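PDB 1VKY: S-adenosylmethionine:tRNA ribosyltransferase-isomerase from Thermotoga maritima, which probably transfers and isomerises the ribose moiety of S-adenosylmethionine onto the 7-aminomethyl group of preQ1-modified tRNA, giving epoxyqueuosine. Local coordinates for residues L267-R272 with G281-F286. Sequence-based numbering, arbitrary orientation.
Sequences LETIAR and GKTDLF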
# COMPACT_ATOMS: atom_id res chain seq x y z
N LEU B 267 20.89 10.41 10.60
CA LEU B 267 21.48 11.59 11.20
C LEU B 267 22.05 11.37 12.61
O LEU B 267 23.13 11.92 12.94
CB LEU B 267 20.46 12.71 11.22
CG LEU B 267 20.02 13.28 9.85
CD1 LEU B 267 18.91 14.29 10.18
CD2 LEU B 267 21.14 13.91 9.06
N GLU B 268 21.34 10.62 13.45
CA GLU B 268 21.87 10.32 14.80
C GLU B 268 23.06 9.36 14.80
O GLU B 268 23.93 9.40 15.68
CB GLU B 268 20.74 9.83 15.72
CG GLU B 268 19.70 10.90 15.99
CD GLU B 268 20.27 12.18 16.62
OE1 GLU B 268 21.09 12.06 17.57
OE2 GLU B 268 19.89 13.29 16.21
N THR B 269 23.16 8.53 13.77
CA THR B 269 24.34 7.74 13.53
C THR B 269 25.56 8.62 13.19
O THR B 269 26.65 8.50 13.81
CB THR B 269 24.05 6.75 12.41
OG1 THR B 269 23.04 5.82 12.82
CG2 THR B 269 25.29 5.93 12.05
N ILE B 270 25.43 9.53 12.22
CA ILE B 270 26.59 10.36 11.85
C ILE B 270 26.96 11.38 12.91
O ILE B 270 28.12 11.80 12.99
CB ILE B 270 26.46 11.08 10.45
CG1 ILE B 270 25.42 12.20 10.50
CG2 ILE B 270 26.15 10.07 9.39
CD1 ILE B 270 25.48 13.13 9.38
N ALA B 271 25.99 11.79 13.71
CA ALA B 271 26.24 12.69 14.84
C ALA B 271 27.20 12.05 15.84
O ALA B 271 27.79 12.76 16.64
CB ALA B 271 24.94 13.04 15.58
N ARG B 272 27.31 10.72 15.85
CA ARG B 272 28.13 10.02 16.82
C ARG B 272 29.45 9.53 16.19
O ARG B 272 30.15 8.74 16.80
CB ARG B 272 27.36 8.84 17.42
CG ARG B 272 26.22 9.33 18.35
CD ARG B 272 25.22 8.33 18.68
NE ARG B 272 24.33 8.85 19.74
CZ ARG B 272 23.38 9.76 19.58
NH1 ARG B 272 23.12 10.30 18.40
NH2 ARG B 272 22.66 10.16 20.63
N GLY B 281 27.83 4.48 4.97
CA GLY B 281 28.05 3.39 5.92
C GLY B 281 26.80 2.61 6.18
O GLY B 281 25.81 2.74 5.48
N LYS B 282 26.86 1.75 7.19
CA LYS B 282 25.73 0.96 7.62
C LYS B 282 25.47 1.41 9.02
O LYS B 282 26.41 1.73 9.75
CB LYS B 282 26.08 -0.53 7.65
CG LYS B 282 26.18 -1.15 6.28
CD LYS B 282 26.57 -2.62 6.38
CE LYS B 282 25.72 -3.49 5.44
NZ LYS B 282 26.44 -4.76 5.06
N THR B 283 24.21 1.47 9.38
CA THR B 283 23.87 1.82 10.73
C THR B 283 23.17 0.68 11.45
O THR B 283 22.21 0.13 10.94
CB THR B 283 23.05 3.10 10.81
OG1 THR B 283 22.69 3.31 12.20
CG2 THR B 283 21.73 3.03 10.04
N ASP B 284 23.67 0.39 12.65
CA ASP B 284 23.07 -0.55 13.60
C ASP B 284 22.29 0.13 14.72
O ASP B 284 21.78 -0.54 15.60
CB ASP B 284 24.22 -1.31 14.30
CG ASP B 284 24.45 -2.68 13.72
OD1 ASP B 284 23.45 -3.29 13.26
OD2 ASP B 284 25.59 -3.21 13.71
N LEU B 285 22.27 1.47 14.73
CA LEU B 285 21.86 2.24 15.91
C LEU B 285 20.45 1.89 16.29
O LEU B 285 19.57 1.93 15.42
CB LEU B 285 21.98 3.74 15.62
CG LEU B 285 21.53 4.68 16.76
CD1 LEU B 285 22.39 4.49 18.01
CD2 LEU B 285 21.63 6.13 16.30
N PHE B 286 20.23 1.53 17.56
CA PHE B 286 18.92 1.23 18.07
C PHE B 286 18.50 2.34 19.06
O PHE B 286 19.15 2.53 20.08
CB PHE B 286 18.91 -0.14 18.80
CG PHE B 286 17.58 -0.50 19.37
CD1 PHE B 286 16.53 -0.80 18.55
CD2 PHE B 286 17.37 -0.51 20.72
CE1 PHE B 286 15.30 -1.10 19.06
CE2 PHE B 286 16.12 -0.82 21.23
CZ PHE B 286 15.10 -1.13 20.40
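Thr269 and Thr283 meet hydroxyl to hydroxyl: Thr283 OG1 donates to Thr269 OG1 at 2.6 Å. With chi1 at 176°, Thr283 turns OG1 opposite its own N and toward the helix. The same oxygen accepts from Leu285 N, with OG1 to N at 3.2 Å, along a nearly straight bond. Thr269 OG1, beside its own backbone N, is bonded in turn to Arg265 O one turn back, a relay that runs from the turn into the helix backbone. The two side chains cross at a slant, which brings Thr269 CG2 to 3.8 Å from Thr283 CB. Next to this polar pair, Leu285 lays CD2 against the helix, 3.8 Å from Glu268 CB, and brings its CB to 3.6 Å from Thr269 OG1. Beside this patch, Arg272 NH1 holds Glu268 twice, at O (3.0 Å) and, as a salt bridge, at OE1 (2.8 Å), which it meets on the anti side. The Glu268 carboxylate also accepts from the backbone N atoms of Lys294, Leu295 and Val296, tying the helix to the run before strand 298-302. The arrangement is an ST turn, just after edge strand 279-281, packed on the C-terminal part of helix 261-270.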